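PDB 6IYT: type I modular polyketide synthase from Streptomyces albus subsp. albus, which probably selects an ethylmalonyl-type extender unit from coenzyme A and transfers it to an acyl carrier protein during assembly of the polyketide salinomycin. Local coordinates for residues A147-F150 against A151-S155; A197-S201 against V202-P206; Q240-A243 against D244-G248; V300-L303 against E304-V308. One frame throughout, in Å; residues are numbered along the deposited sequence.

Contact 1 of 4, residues A147-F150 against A151-S155; sequences AARF and AEVAS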
loop_
_atom_site.group_PDB
_atom_site.type_symbol
_atom_site.label_atom_id
_atom_site.label_comp_id
_atom_site.label_asym_id
_atom_site.label_seq_id
_atom_site.Cartn_x
_atom_site.Cartn_y
_atom_site.Cartn_z
ATOM N N ALA A 147 2.503 4.445 -15.163
ATOM C CA ALA A 147 2.481 5.809 -15.691
ATOM C C ALA A 147 1.116 6.148 -16.314
ATOM O O ALA A 147 0.643 7.281 -16.221
ATOM C CB ALA A 147 3.605 5.980 -16.705
ATOM N N ALA A 148 0.530 5.193 -17.039
ATOM C CA ALA A 148 -0.779 5.408 -17.664
ATOM C C ALA A 148 -1.855 5.683 -16.637
ATOM O O ALA A 148 -2.716 6.546 -16.842
ATOM C CB ALA A 148 -1.164 4.206 -18.508
ATOM N N ARG A 149 -1.892 4.868 -15.583
ATOM C CA ARG A 149 -2.877 5.032 -14.566
ATOM C C ARG A 149 -2.629 6.296 -13.803
ATOM O O ARG A 149 -3.567 7.033 -13.489
ATOM C CB ARG A 149 -2.901 3.840 -13.634
ATOM C CG ARG A 149 -3.986 3.943 -12.573
ATOM C CD ARG A 149 -5.379 3.962 -13.191
ATOM N NE ARG A 149 -6.393 3.664 -12.185
ATOM C CZ ARG A 149 -7.659 4.038 -12.241
ATOM N NH1 ARG A 149 -8.496 3.620 -11.307
ATOM N NH2 ARG A 149 -8.113 4.727 -13.275
ATOM N N PHE A 150 -1.355 6.595 -13.564
ATOM C CA PHE A 150 -0.972 7.829 -12.864
ATOM C C PHE A 150 -1.429 9.073 -13.663
ATOM O O PHE A 150 -2.067 9.933 -13.118
ATOM C CB PHE A 150 0.557 7.841 -12.600
ATOM C CG PHE A 150 1.055 9.046 -11.828
ATOM C CD1 PHE A 150 1.191 10.287 -12.446
ATOM C CD2 PHE A 150 1.508 8.908 -10.523
ATOM C CE1 PHE A 150 1.669 11.372 -11.739
ATOM C CE2 PHE A 150 2.050 9.983 -9.839
ATOM C CZ PHE A 150 2.098 11.220 -10.446
ATOM N N ALA A 151 -1.344 8.996 -14.994
ATOM C CA ALA A 151 -1.812 10.094 -15.846
ATOM C C ALA A 151 -3.307 10.297 -15.739
ATOM O O ALA A 151 -3.768 11.449 -15.635
ATOM C CB ALA A 151 -1.417 9.850 -17.294
ATOM N N GLU A 152 -4.071 9.200 -15.728
ATOM C CA GLU A 152 -5.541 9.281 -15.596
ATOM C C GLU A 152 -5.912 9.938 -14.287
ATOM O O GLU A 152 -6.815 10.769 -14.227
ATOM C CB GLU A 152 -6.192 7.887 -15.647
ATOM C CG GLU A 152 -5.906 7.089 -16.912
ATOM C CD GLU A 152 -6.604 5.714 -16.927
ATOM O OE1 GLU A 152 -7.074 5.255 -15.845
ATOM O OE2 GLU A 152 -6.773 5.144 -18.044
ATOM N N VAL A 153 -5.308 9.463 -13.205
ATOM C CA VAL A 153 -5.684 9.922 -11.892
ATOM C C VAL A 153 -5.215 11.381 -11.636
ATOM O O VAL A 153 -5.973 12.203 -11.152
ATOM C CB VAL A 153 -5.101 9.018 -10.825
ATOM C CG1 VAL A 153 -5.476 9.547 -9.448
ATOM C CG2 VAL A 153 -5.606 7.589 -11.014
ATOM N N ALA A 154 -4.020 11.698 -12.102
ATOM C CA ALA A 154 -3.490 13.067 -12.050
ATOM C C ALA A 154 -4.377 14.056 -12.765
ATOM O O ALA A 154 -4.577 15.168 -12.278
ATOM C CB ALA A 154 -2.090 13.128 -12.610
ATOM N N SER A 155 -4.968 13.639 -13.873
ATOM C CA SER A 155 -5.861 14.517 -14.624
ATOM C C SER A 155 -7.056 14.860 -13.815
ATOM O O SER A 155 -7.531 15.971 -13.877
ATOM C CB SER A 155 -6.302 13.885 -15.933
ATOM O OG SER A 155 -5.209 13.831 -16.828
#
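The guanidinium of Arg149 reaches forward along the helix, one face against Val153 CG2 and its edge toward Glu152. Arg149 NH2 gives a hydrogen bond to Glu152 OE1 at 2.8 Å, part of a salt bridge in which Glu152 OE1 lies close to the guanidinium plane, while the carboxylate plane is turned 81° from it. The chain of Arg149 leaves with CG opposite the backbone N (chi1 -177°) and then kinks at chi2 (63°); the kink turns the tip along the helix, toward the next turn. Val153 CG2 sits nearer the rim of the guanidinium, 4.2 Å from Arg149 NE, so a branched apolar residue backs the flat cation. On another side of the helix, Phe150 CE1 lies 4.2 Å from Ala154 CB. Val165 of helix 165-170 touches both residues; a small alanine fits this close approach. Val153 instead joins Arg149 against Val193 of helix 181-200. In the backbone, Val153 N bonds to Arg149 O (3.0 Å) and Ala154 N to Phe150 O (2.8 Å). The result is an amphipathic alpha helix of the acyltransferase domain, with an i to i+3 salt bridge beside the apolar face that packs on helices 165-170 and 181-200.

Contact 2 of 4, residues A197-S201 against V202-P206; sequences AVWQS and VGVVP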
loop_
_atom_site.group_PDB
_atom_site.type_symbol
_atom_site.label_atom_id
_atom_site.label_comp_id
_atom_site.label_asym_id
_atom_site.label_seq_id
_atom_site.Cartn_x
_atom_site.Cartn_y
_atom_site.Cartn_z
ATOM N N ALA A 197 -3.057 -0.555 -9.934
ATOM C CA ALA A 197 -3.029 -0.991 -11.309
ATOM C C ALA A 197 -1.819 -1.865 -11.642
ATOM O O ALA A 197 -1.882 -2.666 -12.549
ATOM C CB ALA A 197 -3.089 0.200 -12.254
ATOM N N VAL A 198 -0.714 -1.697 -10.914
ATOM C CA VAL A 198 0.456 -2.533 -11.102
ATOM C C VAL A 198 0.116 -3.973 -10.693
ATOM O O VAL A 198 0.405 -4.911 -11.401
ATOM C CB VAL A 198 1.656 -2.009 -10.278
ATOM C CG1 VAL A 198 2.800 -3.000 -10.269
ATOM C CG2 VAL A 198 2.102 -0.655 -10.811
ATOM N N TRP A 199 -0.518 -4.129 -9.542
ATOM C CA TRP A 199 -0.988 -5.473 -9.112
ATOM C C TRP A 199 -2.013 -6.029 -10.105
ATOM O O TRP A 199 -2.001 -7.214 -10.419
ATOM C CB TRP A 199 -1.595 -5.410 -7.694
ATOM C CG TRP A 199 -0.547 -5.232 -6.599
ATOM C CD1 TRP A 199 -0.294 -4.103 -5.886
ATOM C CD2 TRP A 199 0.302 -6.246 -6.037
ATOM N NE1 TRP A 199 0.709 -4.318 -5.008
ATOM C CE2 TRP A 199 1.079 -5.630 -5.054
ATOM C CE3 TRP A 199 0.523 -7.590 -6.326
ATOM C CZ2 TRP A 199 2.038 -6.332 -4.297
ATOM C CZ3 TRP A 199 1.463 -8.299 -5.548
ATOM C CH2 TRP A 199 2.207 -7.659 -4.570
ATOM N N GLN A 200 -2.944 -5.202 -10.512
ATOM C CA GLN A 200 -3.962 -5.609 -11.447
ATOM C C GLN A 200 -3.369 -6.219 -12.727
ATOM O O GLN A 200 -3.900 -7.199 -13.255
ATOM C CB GLN A 200 -4.808 -4.401 -11.797
ATOM C CG GLN A 200 -5.908 -4.672 -12.795
ATOM C CD GLN A 200 -6.751 -3.427 -13.040
ATOM O OE1 GLN A 200 -6.328 -2.299 -12.738
ATOM N NE2 GLN A 200 -7.955 -3.623 -13.533
ATOM N N SER A 201 -2.199 -5.736 -13.139
ATOM C CA SER A 201 -1.575 -6.173 -14.385
ATOM C C SER A 201 -1.029 -7.612 -14.325
ATOM O O SER A 201 -0.844 -8.269 -15.388
ATOM C CB SER A 201 -0.444 -5.193 -14.807
ATOM O OG SER A 201 0.772 -5.505 -14.141
ATOM N N VAL A 202 -0.873 -8.145 -13.118
ATOM C CA VAL A 202 -0.511 -9.567 -12.944
ATOM C C VAL A 202 -1.639 -10.352 -12.323
ATOM O O VAL A 202 -1.440 -11.443 -11.756
ATOM C CB VAL A 202 0.786 -9.732 -12.149
ATOM C CG1 VAL A 202 1.952 -9.219 -12.965
ATOM C CG2 VAL A 202 0.704 -9.021 -10.804
ATOM N N GLY A 203 -2.837 -9.781 -12.416
ATOM C CA GLY A 203 -4.078 -10.474 -12.035
ATOM C C GLY A 203 -4.349 -10.504 -10.544
ATOM O O GLY A 203 -5.114 -11.350 -10.061
ATOM N N VAL A 204 -3.712 -9.619 -9.797
ATOM C CA VAL A 204 -3.969 -9.538 -8.347
ATOM C C VAL A 204 -4.886 -8.371 -8.101
ATOM O O VAL A 204 -4.521 -7.196 -8.391
ATOM C CB VAL A 204 -2.663 -9.397 -7.534
ATOM C CG1 VAL A 204 -2.948 -9.199 -6.044
ATOM C CG2 VAL A 204 -1.793 -10.619 -7.724
ATOM N N VAL A 205 -6.136 -8.703 -7.777
ATOM C CA VAL A 205 -7.198 -7.707 -7.682
ATOM C C VAL A 205 -7.957 -7.838 -6.374
ATOM O O VAL A 205 -8.048 -8.934 -5.798
ATOM C CB VAL A 205 -8.205 -7.805 -8.875
ATOM C CG1 VAL A 205 -7.534 -7.444 -10.192
ATOM C CG2 VAL A 205 -8.842 -9.176 -8.959
ATOM N N PRO A 206 -8.546 -6.738 -5.905
ATOM C CA PRO A 206 -9.268 -6.789 -4.615
ATOM C C PRO A 206 -10.637 -7.435 -4.734
ATOM O O PRO A 206 -11.305 -7.276 -5.766
ATOM C CB PRO A 206 -9.437 -5.314 -4.258
ATOM C CG PRO A 206 -9.411 -4.618 -5.551
ATOM C CD PRO A 206 -8.380 -5.367 -6.366
#
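Trp199 and Val204 run alongside one another in a common direction, CE3 of the indole's six-membered ring approaching Val204 CG1 at 3.8 Å. The indole is brought there by chi1 of -73°, which sets CG opposite the carbonyl carbon, and the beta-branched valine offers methyls to a ring it meets obliquely. On a different side of the chain Gln200, fully extended, crosses Val205 at a slant, with Gln200 CG 4.1 Å from Val205 CG1; its aliphatic part makes the contact.

What brings residues five apart together is a Schellman motif. Val204 N bonds to Trp199 O at 3.0 Å, and Gly203 N to Gln200 O at 2.9 Å, closing a type I turn. Gly203 takes the C-prime place with phi of 80°, a conformation that glycine adopts readily. Trp199 O also receives Val202 N at 3.1 Å, and the two donors come from opposite faces of the carbonyl plane, so this last-turn oxygen is gripped twice. Ser201 suits the last turn: its OG folds back to donate to Val198 O at 2.8 Å, which Ser201 N also reaches.

Beyond the motif, Trp199 NE1 is hydrogen-bonded to Thr420 OG1, and its ring meets Phe435 of helix 428-439 with the planes about 60° apart. Val202 packs on the same phenylalanine, while Val204 turns to Phe123 of strand 120-125, so the end of helix 181-200 is seated between helix 428-439 and the parallel sheet that strand 208-211 then joins.

Contact 3 of 4, residues Q240-A243 against D244-G248; sequences QLFA and DELVG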
loop_
_atom_site.group_PDB
_atom_site.type_symbol
_atom_site.label_atom_id
_atom_site.label_comp_id
_atom_site.label_asym_id
_atom_site.label_seq_id
_atom_site.Cartn_x
_atom_site.Cartn_y
_atom_site.Cartn_z
ATOM N N GLN A 240 -6.889 20.925 1.435
ATOM C CA GLN A 240 -6.769 22.406 1.411
ATOM C C GLN A 240 -7.433 23.041 2.634
ATOM O O GLN A 240 -6.864 23.934 3.275
ATOM C CB GLN A 240 -7.389 22.979 0.147
ATOM C CG GLN A 240 -7.163 24.476 -0.004
ATOM C CD GLN A 240 -5.699 24.839 -0.096
ATOM O OE1 GLN A 240 -4.991 24.420 -1.047
ATOM N NE2 GLN A 240 -5.241 25.689 0.809
ATOM N N LEU A 241 -8.583 22.515 3.039
ATOM C CA LEU A 241 -9.259 23.078 4.257
ATOM C C LEU A 241 -8.371 22.883 5.471
ATOM O O LEU A 241 -8.171 23.806 6.285
ATOM C CB LEU A 241 -10.600 22.424 4.496
ATOM C CG LEU A 241 -11.348 22.898 5.725
ATOM C CD1 LEU A 241 -11.688 24.365 5.619
ATOM C CD2 LEU A 241 -12.596 22.057 5.928
ATOM N N PHE A 242 -7.779 21.705 5.564
ATOM C CA PHE A 242 -6.884 21.404 6.673
ATOM C C PHE A 242 -5.634 22.294 6.643
ATOM O O PHE A 242 -5.117 22.684 7.710
ATOM C CB PHE A 242 -6.491 19.931 6.657
ATOM C CG PHE A 242 -7.610 19.004 7.011
ATOM C CD1 PHE A 242 -8.815 19.496 7.464
ATOM C CD2 PHE A 242 -7.429 17.634 6.969
ATOM C CE1 PHE A 242 -9.853 18.639 7.806
ATOM C CE2 PHE A 242 -8.493 16.769 7.264
ATOM C CZ PHE A 242 -9.667 17.278 7.752
ATOM N N ALA A 243 -5.087 22.526 5.456
ATOM C CA ALA A 243 -3.944 23.463 5.294
ATOM C C ALA A 243 -4.333 24.857 5.806
ATOM O O ALA A 243 -3.516 25.564 6.432
ATOM C CB ALA A 243 -3.529 23.551 3.823
ATOM N N ASP A 244 -5.524 25.273 5.458
ATOM C CA ASP A 244 -6.032 26.568 5.873
ATOM C C ASP A 244 -6.322 26.758 7.369
ATOM O O ASP A 244 -6.166 27.852 7.892
ATOM C CB ASP A 244 -7.237 26.988 5.033
ATOM C CG ASP A 244 -6.874 27.201 3.566
ATOM O OD1 ASP A 244 -5.719 27.469 3.313
ATOM O OD2 ASP A 244 -7.728 27.130 2.701
ATOM N N GLU A 245 -6.874 25.730 8.018
ATOM C CA GLU A 245 -7.294 25.858 9.423
ATOM C C GLU A 245 -6.665 25.023 10.553
ATOM O O GLU A 245 -6.823 25.370 11.722
ATOM C CB GLU A 245 -8.814 25.664 9.497
ATOM C CG GLU A 245 -9.600 26.479 8.484
ATOM C CD GLU A 245 -9.699 27.942 8.868
ATOM O OE1 GLU A 245 -9.526 28.254 10.064
ATOM O OE2 GLU A 245 -9.954 28.776 7.975
ATOM N N LEU A 246 -5.967 23.941 10.230
ATOM C CA LEU A 246 -5.407 23.092 11.250
ATOM C C LEU A 246 -3.864 23.015 11.314
ATOM O O LEU A 246 -3.328 22.527 12.268
ATOM C CB LEU A 246 -5.957 21.666 11.093
ATOM C CG LEU A 246 -7.452 21.467 11.245
ATOM C CD1 LEU A 246 -7.873 20.020 11.114
ATOM C CD2 LEU A 246 -7.878 22.007 12.606
ATOM N N VAL A 247 -3.187 23.468 10.272
ATOM C CA VAL A 247 -1.726 23.324 10.260
ATOM C C VAL A 247 -1.116 24.194 11.374
ATOM O O VAL A 247 -1.589 25.312 11.615
ATOM C CB VAL A 247 -1.122 23.692 8.895
ATOM C CG1 VAL A 247 0.383 23.847 8.997
ATOM C CG2 VAL A 247 -1.467 22.639 7.883
ATOM N N GLY A 248 -0.269 23.582 12.190
ATOM C CA GLY A 248 0.315 24.264 13.347
ATOM C C GLY A 248 -0.438 24.016 14.650
ATOM O O GLY A 248 0.101 24.205 15.730
#
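The C-terminal end of helix 228-245 is where Gln240 reaches Asp244 one turn further on, its NE2 donating a hydrogen bond to Asp244 OD1 at 3.1 Å. The carboxylate oxygen lies in the plane of the amide, but the donor stands 43° above the carboxylate plane, and the two planes are 41° apart; a second bond from Gln240 NE2 to Asp244 OD2 is weak at 3.4 Å. A bend at chi2 (61°) curls the glutamine along the helix instead of away from it. The long amide suits this place because it can span a full turn to the shorter acid, on a side where Gln240 also touches Glu182.

On the buried side Phe242 and Leu246 run alongside each other. Leu246 CD1 makes an off-centre CH-pi contact, 4.2 Å from the centroid of the Phe242 ring, and both side chains press on Val317. This i to i+4 pairing carries the apolar stripe of the helix past its last regular turn: Leu246 N bonds to Phe242 O at 2.9 Å, and Val247 N adds only a weak bond to the same oxygen.

Leu241 CD1 packs on Glu245 CG at 4.1 Å, an aliphatic contact that accompanies the salt bridge from Glu245 OE2 to Arg330 of helix 328-334. Farther along, Val247 CG2 lies 3.7 Å from Ala243 CA, and the small Ala243 and the branched Val247 both lie against Ile181 of helix 181-200.

Contact 4 of 4, residues V300-L303 against E304-V308; sequences VAEL and EAEGV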
loop_
_atom_site.group_PDB
_atom_site.type_symbol
_atom_site.label_atom_id
_atom_site.label_comp_id
_atom_site.label_asym_id
_atom_site.label_seq_id
_atom_site.Cartn_x
_atom_site.Cartn_y
_atom_site.Cartn_z
ATOM N N VAL A 300 5.678 12.035 22.954
ATOM C CA VAL A 300 6.590 11.225 22.139
ATOM C C VAL A 300 7.966 11.116 22.810
ATOM O O VAL A 300 8.517 10.028 22.912
ATOM C CB VAL A 300 6.728 11.806 20.731
ATOM C CG1 VAL A 300 7.919 11.183 19.997
ATOM C CG2 VAL A 300 5.425 11.577 19.960
ATOM N N ALA A 301 8.444 12.215 23.354
ATOM C CA ALA A 301 9.749 12.232 24.022
ATOM C C ALA A 301 9.730 11.410 25.315
ATOM O O ALA A 301 10.650 10.636 25.577
ATOM C CB ALA A 301 10.160 13.646 24.309
ATOM N N GLU A 302 8.651 11.528 26.082
ATOM C CA GLU A 302 8.465 10.692 27.290
ATOM C C GLU A 302 8.515 9.212 26.934
ATOM O O GLU A 302 9.160 8.412 27.609
ATOM C CB GLU A 302 7.116 11.016 27.940
ATOM C CG GLU A 302 6.813 10.212 29.197
ATOM C CD GLU A 302 5.475 10.594 29.801
ATOM O OE1 GLU A 302 5.337 11.756 30.221
ATOM O OE2 GLU A 302 4.511 9.803 29.668
ATOM N N LEU A 303 7.771 8.842 25.894
ATOM C CA LEU A 303 7.674 7.451 25.468
ATOM C C LEU A 303 9.035 6.945 24.976
ATOM O O LEU A 303 9.484 5.853 25.356
ATOM C CB LEU A 303 6.617 7.297 24.374
ATOM C CG LEU A 303 5.162 7.505 24.829
ATOM C CD1 LEU A 303 4.221 7.549 23.629
ATOM C CD2 LEU A 303 4.765 6.427 25.804
ATOM N N GLU A 304 9.711 7.744 24.182
ATOM C CA GLU A 304 11.019 7.333 23.686
ATOM C C GLU A 304 12.010 7.132 24.837
ATOM O O GLU A 304 12.816 6.234 24.792
ATOM C CB GLU A 304 11.595 8.345 22.704
ATOM C CG GLU A 304 12.873 7.831 22.105
ATOM C CD GLU A 304 13.290 8.569 20.858
ATOM O OE1 GLU A 304 12.475 8.632 19.901
ATOM O OE2 GLU A 304 14.475 8.997 20.805
ATOM N N ALA A 305 11.945 7.987 25.842
ATOM C CA ALA A 305 12.823 7.871 27.013
ATOM C C ALA A 305 12.583 6.577 27.799
ATOM O O ALA A 305 13.520 6.035 28.407
ATOM C CB ALA A 305 12.664 9.086 27.918
ATOM N N GLU A 306 11.397 5.991 27.659
ATOM C CA GLU A 306 11.138 4.654 28.230
ATOM C C GLU A 306 11.285 3.528 27.224
ATOM O O GLU A 306 10.803 2.424 27.465
ATOM C CB GLU A 306 9.743 4.597 28.833
ATOM C CG GLU A 306 9.409 5.796 29.692
ATOM C CD GLU A 306 8.064 5.665 30.377
ATOM O OE1 GLU A 306 7.361 4.652 30.116
ATOM O OE2 GLU A 306 7.710 6.577 31.177
ATOM N N GLY A 307 11.939 3.798 26.094
ATOM C CA GLY A 307 12.229 2.764 25.124
ATOM C C GLY A 307 11.092 2.399 24.177
ATOM O O GLY A 307 11.157 1.385 23.514
ATOM N N VAL A 308 10.003 3.176 24.185
ATOM C CA VAL A 308 8.861 2.896 23.323
ATOM C C VAL A 308 9.052 3.579 21.994
ATOM O O VAL A 308 9.685 4.635 21.924
ATOM C CB VAL A 308 7.554 3.400 23.946
ATOM C CG1 VAL A 308 6.399 3.313 22.944
ATOM C CG2 VAL A 308 7.239 2.609 25.202
#
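A Schellman motif ends helix 293-305, and within it Leu303 and Val308 meet across the turn, Leu303 CB lying 4.0 Å from Val308 CB. Val308 N bonds to Leu303 O at 3.0 Å, while Gly307 N reaches Glu304 O at 2.9 Å. Gly307, in the C-prime place, has a phi of 81°, which glycine tolerates more easily than residues with a side chain. The apolar pair of the motif suits its setting, since Leu303 and Val308 both touch Leu257, and Leu303 also packs on Val255 of strand 251-255. The closure therefore fastens the end of the helix to the mixed sheet, before the chain enters strand 310-312.

Glu302 and Glu306 stand one turn apart on the more polar side. Glu302 OE1 is paired with Arg268 in a salt bridge, and Glu306 has a long, weak ion pair with Arg265; these arginines probably ease the repulsion between the acids, whose OE2 atoms are 4.8 Å apart. Glu306 CG, set opposite the carbonyl carbon by chi1 of -46°, comes within 3.4 Å of Glu302 O. Leu303 O accepts from two amides on opposite faces of its plane, Val308 N and, at 3.0 Å, Glu306 N, which is shared with Glu302 O at 3.3 Å.

Overall arrangement
All four contacts are local and follow one another in series, none enclosing or crossing another. Contact 1 lies within helix 144-158; contact 2, at the end of helix 181-200, turns the chain toward strand 208-211 of the parallel sheet. These two touch, Arg149 CG lying 3.9 Å from Ala197 CB, so the two helices pack directly. Contact 3 finishes helix 228-245, beside the other end of helix 181-200, with its centre about 35 Å from that of contact 2. Contact 4 closes helix 293-305 ahead of strand 310-312 in the mixed sheet, on the opposite side of the chain's centre from contacts 1 and 2. Its nearest atoms are about 14 Å from contact 3.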